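Local coordinates for molybdate-binding protein MolA (Haemophilus influenzae, PDB 3PSH) that binds molybdate and tungstate, but not sulfate or phosphate, in the periplasm and serves the MolBCA ABC transporter in low-affinity molybdate import, at residues Val90-Pro95 with Ser113-Glu118; Leu125-Thr130 with Lys134-Gly139; Gly143-Ala148 with Glu159-Ala164. All blocks are in the same frame, centred on the assembly; numbering follows the deposited sequence.

Contact 1: Val90-Pro95 with Ser113-Glu118; sequences VTNYAP and SLRTGE
The carboxamide of Asn92 and the guanidinium of Arg115 stand with their planes 90° apart, Asn92 ND2 lying 3.5 Å from Arg115 NH2 at an oblique approach. Both are donors and do not bond each other; a water, in plane at the guanidinium edge, accepts from Arg115 NH1 at 2.6 Å and from Asn92 ND2 at 2.9 Å. One face of the neighbouring Tyr93 ring is taken by Thr91 CG2, 3.7 Å above its centre. Asn92 CG lies between its backbone N and carbonyl carbon (chi1 58°), which lays CB and CG against Ser113 CB, CG at 3.5 Å. Ser113 OG reaches forward two residues and donates in the carbonyl plane to a lone pair of Arg115 O (2.9 Å). Asn92 OD1 bonds the OH of Tyr280, which binds molybdate, and ND2 bonds Lys122 O, while Arg115 NH2 bonds Glu121 O and Lys124 O. Asn92 is thus a second-shell residue, its side chain about 8 Å from the bound molybdate. The contact joins the loops following two adjacent parallel strands, 87-91 and 109-112, with helix 132-151 touching Arg115 through Tyr136 and helix 26-34 packing against Leu114.

Contact 2: Leu125-Thr130 with Lys134-Gly139; sequences LNPTLT and KAYNDG
Apolar packing carries most of this contact, and Leu129 is its centre. Its CD1 methyl approaches Tyr136 CE2 at 3.8 Å, obliquely to the ring, and the two side chains run across each other at about a right angle. The same methyl lies 4.4 Å from Ala135 CB, which means that a single branch of the leucine meets two consecutive residues of the helix. Leu129 CG is anti to its carbonyl carbon (chi1 -58°), an orientation that carries the isobutyl group onto the helix. Further along the loop, Pro127 also lies crosswise to Tyr136, and its CG comes within 4.0 Å of the phenol OH. Arg115, from the loop after strand 109-112, touches both Pro127 and Tyr136 and extends the packing beyond the two segments.

The motif is a loop folded back over the first turns of the helix it leads into: residues 125-130 precede helix 132-151, and the nearest CA atoms, those of Leu129 and Ala135, are 7.7 Å apart. The tyrosine extends from the helix past Leu129 and Pro127 toward the ligand cleft, its side chain about 8 Å from the bound molybdate. Tyr136 is not among the residues that bind the ion.

The polar part of the contact is the end of that ring. Tyr136 OH hydrogen-bonds to Gly199 O, in the connection between strand 194-196 and helix 201-208, on the side of the lobe built on the second parallel sheet. The bond therefore links helix 132-151 across to that lobe and fixes the end of the side chain that Pro127 CG approaches.

Contact 3: Gly143-Ala148 with Glu159-Ala164; sequences GIELIA and ELVKAA
Ile144 places CG2 anti to its backbone N, with CG1 anti to the carbonyl carbon (chi1 -69°), an arrangement that leaves CG2 facing Val161 and the CG1-CD1 arm reaching Leu160. Val161 answers with CG2, which its chi1 of 169° sets beside the backbone N. The two methyls, Ile144 CG2 and Val161 CG2, meet at 3.7 Å, the side chains lying alongside one another and running in opposite senses. Leu160 instead crosses Ile144 at about a right angle: Leu160 CD2 is 3.9 Å from Ile144 CG2 and 4.0 Å from Ile144 CD1. Leu160 thus touches both branches, Val161 the CG2 branch and CB. Helices 132-151 and 154-165 form an antiparallel hairpin, the segment axes 10.0 Å apart at closest approach and inclined at 160°. In the chain they lie between the first parallel sheet, ending with strand 109-112, and the second, beginning with strand 184-188, consistent with the helical connection between lobes in this binding-protein family. Beside the valine, Glu145 CG lies 4.3 Å from Val161 CG2, while the Glu145 carboxylate forms a salt bridge with Lys141. Leu160 also touches Tyr314 and Phe318 of helix 307-319, and Ile144 rests on Ile31 of helix 26-34.

In the fold
Contacts 1 and 2 lie side by side near the molybdate cleft, their centres 9 Å apart, and both are largely buried. They touch directly: Arg115 CZ packs on Pro127 CG at 3.3 Å, and Thr116 N lies 2.9 Å from Ala135 O, a probable hydrogen bond. Contact 3 is partly buried and about 17 Å, centre to centre, from each of the others. It shares helix 132-151 with contact 2 and meets contact 1 where Leu114 CD2 packs on Gly143 CA. Chemistry follows location: contact 1, between strand-end loops, combines close packing of Asn92 on Ser113 with a water bridge to Arg115; contact 2, loop on helix, is mainly apolar beside the cleft; contact 3, helix on helix, is aliphatic.

Contact 1: Val90-Pro95 with Ser113-Glu118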
loop_
_atom_site.group_PDB
_atom_site.type_symbol
_atom_site.label_atom_id
_atom_site.label_comp_id
_atom_site.label_asym_id
_atom_site.label_seq_id
_atom_site.Cartn_x
_atom_site.Cartn_y
_atom_site.Cartn_z
ATOM N N VAL A 90 13.916 5.445 0.534
ATOM C CA VAL A 90 13.867 4.481 -0.587
ATOM C C VAL A 90 12.989 3.309 -0.161
ATOM O O VAL A 90 12.839 3.047 1.053
ATOM C CB VAL A 90 15.302 3.988 -1.016
ATOM C CG1 VAL A 90 16.116 5.260 -1.465
ATOM C CG2 VAL A 90 16.036 3.124 0.065
ATOM N N THR A 91 12.526 2.510 -1.141
ATOM C CA THR A 91 11.829 1.230 -0.818
ATOM C C THR A 91 12.865 0.177 -0.345
ATOM O O THR A 91 14.032 0.145 -0.766
ATOM C CB THR A 91 11.040 0.794 -2.040
ATOM O OG1 THR A 91 10.035 -0.179 -1.674
ATOM C CG2 THR A 91 11.921 0.339 -3.186
ATOM N N ASN A 92 12.355 -0.792 0.438
ATOM C CA ASN A 92 13.191 -1.784 1.011
ATOM C C ASN A 92 13.954 -2.629 0.011
ATOM O O ASN A 92 15.025 -3.067 0.301
ATOM C CB ASN A 92 12.406 -2.681 1.965
ATOM C CG ASN A 92 11.234 -3.347 1.261
ATOM O OD1 ASN A 92 10.299 -2.656 0.749
ATOM N ND2 ASN A 92 11.350 -4.635 1.095
ATOM N N TYR A 93 13.412 -2.861 -1.185
ATOM C CA TYR A 93 14.111 -3.688 -2.140
ATOM C C TYR A 93 14.945 -2.841 -3.107
ATOM O O TYR A 93 15.412 -3.354 -4.169
ATOM C CB TYR A 93 13.046 -4.565 -2.877
ATOM C CG TYR A 93 12.033 -3.796 -3.719
ATOM C CD1 TYR A 93 12.364 -3.378 -5.035
ATOM C CD2 TYR A 93 10.749 -3.552 -3.257
ATOM C CE1 TYR A 93 11.443 -2.638 -5.822
ATOM C CE2 TYR A 93 9.833 -2.804 -4.041
ATOM C CZ TYR A 93 10.166 -2.393 -5.324
ATOM O OH TYR A 93 9.276 -1.736 -6.113
ATOM N N ALA A 94 15.139 -1.531 -2.794
ATOM C CA ALA A 94 15.995 -0.644 -3.715
ATOM C C ALA A 94 17.327 -1.343 -3.930
ATOM O O ALA A 94 17.920 -1.812 -2.978
ATOM C CB ALA A 94 16.206 0.738 -3.129
ATOM N N PRO A 95 17.768 -1.402 -5.202
ATOM C CA PRO A 95 19.032 -2.158 -5.384
ATOM C C PRO A 95 20.184 -1.556 -4.526
ATOM O O PRO A 95 20.247 -0.310 -4.303
ATOM C CB PRO A 95 19.373 -1.921 -6.832
ATOM C CG PRO A 95 17.946 -1.673 -7.548
ATOM C CD PRO A 95 17.097 -1.063 -6.472
ATOM N N SER A 113 9.970 -0.555 4.486
ATOM C CA SER A 113 9.347 -1.767 3.976
ATOM C C SER A 113 7.905 -1.858 4.478
ATOM O O SER A 113 7.176 -2.686 3.920
ATOM C CB SER A 113 10.012 -3.020 4.548
ATOM O OG SER A 113 9.897 -3.029 5.946
ATOM N N LEU A 114 7.528 -1.138 5.577
ATOM C CA LEU A 114 6.210 -1.368 6.221
ATOM C C LEU A 114 6.006 -2.863 6.614
ATOM O O LEU A 114 4.836 -3.376 6.738
ATOM C CB LEU A 114 5.055 -0.872 5.325
ATOM C CG LEU A 114 5.252 0.600 4.927
ATOM C CD1 LEU A 114 3.996 1.004 4.073
ATOM C CD2 LEU A 114 5.408 1.522 6.112
ATOM N N ARG A 115 7.093 -3.553 6.854
ATOM C CA ARG A 115 7.071 -4.938 7.315
ATOM C C ARG A 115 8.209 -5.216 8.324
ATOM O O ARG A 115 9.372 -4.742 8.200
ATOM C CB ARG A 115 7.083 -5.892 6.089
ATOM C CG ARG A 115 8.355 -6.411 5.522
ATOM C CD ARG A 115 8.077 -7.629 4.633
ATOM N NE ARG A 115 9.278 -7.934 3.889
ATOM C CZ ARG A 115 9.490 -7.566 2.656
ATOM N NH1 ARG A 115 8.613 -6.833 1.943
ATOM N NH2 ARG A 115 10.616 -7.875 2.129
ATOM N N THR A 116 7.924 -6.021 9.317
ATOM C CA THR A 116 9.036 -6.578 10.129
ATOM C C THR A 116 9.353 -7.926 9.467
ATOM O O THR A 116 9.880 -7.985 8.348
ATOM C CB THR A 116 8.679 -6.590 11.661
ATOM O OG1 THR A 116 7.449 -7.287 11.841
ATOM C CG2 THR A 116 8.541 -5.202 12.226
ATOM N N GLY A 117 9.043 -9.012 10.118
ATOM C CA GLY A 117 9.308 -10.312 9.561
ATOM C C GLY A 117 10.772 -10.710 9.659
ATOM O O GLY A 117 11.609 -9.992 10.236
ATOM N N GLU A 118 11.049 -11.854 9.046
ATOM C CA GLU A 118 12.389 -12.447 8.971
ATOM C C GLU A 118 13.422 -11.378 8.443
ATOM O O GLU A 118 13.255 -10.782 7.353
ATOM C CB GLU A 118 12.288 -13.651 7.982
ATOM C CG GLU A 118 11.692 -15.026 8.496
ATOM C CD GLU A 118 10.229 -15.028 8.888
ATOM O OE1 GLU A 118 9.411 -14.267 8.321
ATOM O OE2 GLU A 118 9.901 -15.866 9.780
HETATM O O HOH W 1 9.120 -5.805 -0.426
#

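Contact 2: Leu125-Thr130 with Lys134-Gly139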
loop_
_atom_site.group_PDB
_atom_site.type_symbol
_atom_site.label_atom_id
_atom_site.label_comp_id
_atom_site.label_asym_id
_atom_site.label_seq_id
_atom_site.Cartn_x
_atom_site.Cartn_y
_atom_site.Cartn_z
ATOM N N LEU A 125 12.040 -8.065 -2.818
ATOM C CA LEU A 125 10.771 -7.486 -3.370
ATOM C C LEU A 125 9.596 -8.379 -2.872
ATOM O O LEU A 125 8.521 -7.903 -2.466
ATOM C CB LEU A 125 10.853 -7.460 -4.876
ATOM C CG LEU A 125 9.559 -7.216 -5.664
ATOM C CD1 LEU A 125 8.830 -5.811 -5.380
ATOM C CD2 LEU A 125 10.068 -7.472 -7.153
ATOM N N ASN A 126 9.825 -9.719 -2.945
ATOM C CA ASN A 126 8.749 -10.725 -2.646
ATOM C C ASN A 126 9.225 -11.662 -1.602
ATOM O O ASN A 126 9.977 -12.640 -1.889
ATOM C CB ASN A 126 8.440 -11.565 -3.938
ATOM C CG ASN A 126 7.970 -10.706 -5.118
ATOM O OD1 ASN A 126 8.563 -10.729 -6.236
ATOM N ND2 ASN A 126 6.983 -9.875 -4.877
ATOM N N PRO A 127 8.901 -11.361 -0.340
ATOM C CA PRO A 127 9.440 -12.133 0.839
ATOM C C PRO A 127 8.670 -13.422 1.064
ATOM O O PRO A 127 7.566 -13.592 0.495
ATOM C CB PRO A 127 9.232 -11.228 2.013
ATOM C CG PRO A 127 8.013 -10.349 1.588
ATOM C CD PRO A 127 8.058 -10.203 0.061
ATOM N N THR A 128 9.284 -14.325 1.804
ATOM C CA THR A 128 8.659 -15.523 2.406
ATOM C C THR A 128 8.609 -15.209 3.931
ATOM O O THR A 128 9.644 -14.988 4.606
ATOM C CB THR A 128 9.572 -16.775 2.169
ATOM O OG1 THR A 128 9.709 -16.966 0.774
ATOM C CG2 THR A 128 9.016 -17.993 2.850
ATOM N N LEU A 129 7.393 -15.223 4.467
ATOM C CA LEU A 129 7.125 -14.766 5.803
ATOM C C LEU A 129 6.353 -15.830 6.561
ATOM O O LEU A 129 5.341 -16.346 6.082
ATOM C CB LEU A 129 6.300 -13.490 5.802
ATOM C CG LEU A 129 6.921 -12.336 5.051
ATOM C CD1 LEU A 129 5.786 -11.300 4.876
ATOM C CD2 LEU A 129 8.132 -11.723 5.772
ATOM N N THR A 130 6.855 -16.171 7.735
ATOM C CA THR A 130 6.220 -17.212 8.496
ATOM C C THR A 130 4.983 -16.693 9.271
ATOM O O THR A 130 4.134 -17.511 9.687
ATOM C CB THR A 130 7.185 -17.920 9.496
ATOM O OG1 THR A 130 7.643 -16.968 10.429
ATOM C CG2 THR A 130 8.357 -18.610 8.774
ATOM N N LYS A 134 1.436 -10.632 11.343
ATOM C CA LYS A 134 2.176 -9.952 12.378
ATOM C C LYS A 134 3.242 -8.973 11.708
ATOM O O LYS A 134 3.404 -7.841 12.130
ATOM C CB LYS A 134 2.914 -10.987 13.303
ATOM C CG LYS A 134 3.689 -10.230 14.444
ATOM C CD LYS A 134 4.222 -11.383 15.426
ATOM C CE LYS A 134 5.256 -10.944 16.422
ATOM N NZ LYS A 134 4.704 -9.792 17.113
ATOM N N ALA A 135 3.892 -9.459 10.710
ATOM C CA ALA A 135 4.974 -8.746 10.084
ATOM C C ALA A 135 4.404 -7.476 9.501
ATOM O O ALA A 135 5.044 -6.419 9.609
ATOM C CB ALA A 135 5.612 -9.624 8.977
ATOM N N TYR A 136 3.292 -7.580 8.772
ATOM C CA TYR A 136 2.680 -6.341 8.220
ATOM C C TYR A 136 1.997 -5.424 9.237
ATOM O O TYR A 136 1.995 -4.147 9.153
ATOM C CB TYR A 136 1.745 -6.623 6.987
ATOM C CG TYR A 136 2.576 -7.075 5.749
ATOM C CD1 TYR A 136 3.498 -6.141 5.176
ATOM C CD2 TYR A 136 2.417 -8.346 5.118
ATOM C CE1 TYR A 136 4.241 -6.520 4.016
ATOM C CE2 TYR A 136 3.160 -8.688 3.961
ATOM C CZ TYR A 136 4.047 -7.740 3.433
ATOM O OH TYR A 136 4.815 -8.064 2.365
ATOM N N ASN A 137 1.337 -6.027 10.246
ATOM C CA ASN A 137 0.795 -5.206 11.307
ATOM C C ASN A 137 1.889 -4.377 12.046
ATOM O O ASN A 137 1.823 -3.160 12.199
ATOM C CB ASN A 137 0.086 -6.076 12.318
ATOM C CG ASN A 137 -1.242 -6.641 11.743
ATOM O OD1 ASN A 137 -1.729 -6.106 10.746
ATOM N ND2 ASN A 137 -1.808 -7.682 12.380
ATOM N N ASP A 138 2.883 -5.117 12.522
ATOM C CA ASP A 138 3.948 -4.458 13.273
ATOM C C ASP A 138 4.787 -3.552 12.355
ATOM O O ASP A 138 5.262 -2.527 12.763
ATOM C CB ASP A 138 4.861 -5.520 13.845
ATOM C CG ASP A 138 4.236 -6.293 15.048
ATOM O OD1 ASP A 138 3.138 -5.862 15.494
ATOM O OD2 ASP A 138 4.886 -7.291 15.480
ATOM N N GLY A 139 4.835 -3.882 11.090
ATOM C CA GLY A 139 5.736 -3.164 10.130
ATOM C C GLY A 139 5.072 -1.847 9.721
ATOM O O GLY A 139 5.807 -0.828 9.534
#

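Contact 3: Gly143-Ala148 with Glu159-Ala164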
loop_
_atom_site.group_PDB
_atom_site.type_symbol
_atom_site.label_atom_id
_atom_site.label_comp_id
_atom_site.label_asym_id
_atom_site.label_seq_id
_atom_site.Cartn_x
_atom_site.Cartn_y
_atom_site.Cartn_z
ATOM N N GLY A 143 6.800 1.453 10.610
ATOM C CA GLY A 143 7.063 2.359 9.504
ATOM C C GLY A 143 6.494 3.747 9.633
ATOM O O GLY A 143 7.125 4.750 9.333
ATOM N N ILE A 144 5.207 3.773 9.977
ATOM C CA ILE A 144 4.577 5.057 10.220
ATOM C C ILE A 144 5.372 5.798 11.337
ATOM O O ILE A 144 5.611 7.030 11.215
ATOM C CB ILE A 144 3.027 4.908 10.579
ATOM C CG1 ILE A 144 2.225 4.434 9.344
ATOM C CG2 ILE A 144 2.485 6.306 11.020
ATOM C CD1 ILE A 144 0.735 4.170 9.755
ATOM N N GLU A 145 5.640 5.033 12.396
ATOM C CA GLU A 145 6.428 5.705 13.512
ATOM C C GLU A 145 7.717 6.293 13.049
ATOM O O GLU A 145 8.107 7.442 13.480
ATOM C CB GLU A 145 6.573 4.824 14.743
ATOM C CG GLU A 145 5.195 4.479 15.363
ATOM C CD GLU A 145 5.280 3.321 16.361
ATOM O OE1 GLU A 145 6.306 2.617 16.367
ATOM O OE2 GLU A 145 4.286 3.097 17.059
ATOM N N LEU A 146 8.399 5.551 12.194
ATOM C CA LEU A 146 9.780 6.006 11.675
ATOM C C LEU A 146 9.628 7.235 10.778
ATOM O O LEU A 146 10.344 8.192 10.937
ATOM C CB LEU A 146 10.492 4.859 10.959
ATOM C CG LEU A 146 11.761 5.264 10.158
ATOM C CD1 LEU A 146 12.851 5.763 11.251
ATOM C CD2 LEU A 146 12.336 3.927 9.445
ATOM N N ILE A 147 8.674 7.205 9.829
ATOM C CA ILE A 147 8.503 8.341 8.902
ATOM C C ILE A 147 8.083 9.556 9.761
ATOM O O ILE A 147 8.563 10.673 9.524
ATOM C CB ILE A 147 7.430 7.979 7.836
ATOM C CG1 ILE A 147 7.920 6.749 7.069
ATOM C CG2 ILE A 147 7.100 9.202 6.973
ATOM C CD1 ILE A 147 6.858 5.971 6.202
ATOM N N ALA A 148 7.193 9.356 10.711
ATOM C CA ALA A 148 6.754 10.478 11.534
ATOM C C ALA A 148 7.942 11.025 12.338
ATOM O O ALA A 148 8.041 12.237 12.566
ATOM C CB ALA A 148 5.541 10.126 12.386
ATOM N N GLU A 159 -1.608 9.072 15.960
ATOM C CA GLU A 159 -3.021 9.094 15.666
ATOM C C GLU A 159 -3.325 8.257 14.407
ATOM O O GLU A 159 -4.423 7.617 14.269
ATOM C CB GLU A 159 -3.428 10.559 15.379
ATOM C CG GLU A 159 -3.314 11.374 16.673
ATOM C CD GLU A 159 -3.331 12.875 16.495
ATOM O OE1 GLU A 159 -3.179 13.377 15.324
ATOM O OE2 GLU A 159 -3.402 13.532 17.582
ATOM N N LEU A 160 -2.380 8.304 13.469
ATOM C CA LEU A 160 -2.514 7.561 12.188
ATOM C C LEU A 160 -2.418 6.047 12.428
ATOM O O LEU A 160 -3.280 5.232 11.907
ATOM C CB LEU A 160 -1.375 8.007 11.222
ATOM C CG LEU A 160 -1.611 7.362 9.814
ATOM C CD1 LEU A 160 -2.880 7.729 9.083
ATOM C CD2 LEU A 160 -0.448 7.923 8.943
ATOM N N VAL A 161 -1.496 5.627 13.311
ATOM C CA VAL A 161 -1.405 4.226 13.693
ATOM C C VAL A 161 -2.708 3.772 14.388
ATOM O O VAL A 161 -3.258 2.707 14.065
ATOM C CB VAL A 161 -0.188 3.978 14.625
ATOM C CG1 VAL A 161 -0.249 2.539 15.263
ATOM C CG2 VAL A 161 1.170 4.191 13.794
ATOM N N LYS A 162 -3.165 4.561 15.331
ATOM C CA LYS A 162 -4.402 4.210 16.091
ATOM C C LYS A 162 -5.606 4.132 15.085
ATOM O O LYS A 162 -6.372 3.131 15.130
ATOM C CB LYS A 162 -4.663 5.209 17.305
ATOM C CG LYS A 162 -5.839 4.681 18.187
ATOM C CD LYS A 162 -6.567 5.680 19.115
ATOM C CE LYS A 162 -7.998 5.106 19.458
ATOM N NZ LYS A 162 -8.911 4.774 18.236
ATOM N N ALA A 163 -5.732 5.120 14.170
ATOM C CA ALA A 163 -6.790 5.056 13.150
ATOM C C ALA A 163 -6.652 3.800 12.275
ATOM O O ALA A 163 -7.695 3.131 11.953
ATOM C CB ALA A 163 -6.853 6.272 12.310
ATOM N N ALA A 164 -5.417 3.428 11.872
ATOM C CA ALA A 164 -5.272 2.297 10.946
ATOM C C ALA A 164 -5.935 1.007 11.462
ATOM O O ALA A 164 -6.454 0.152 10.688
ATOM C CB ALA A 164 -3.720 2.009 10.682
#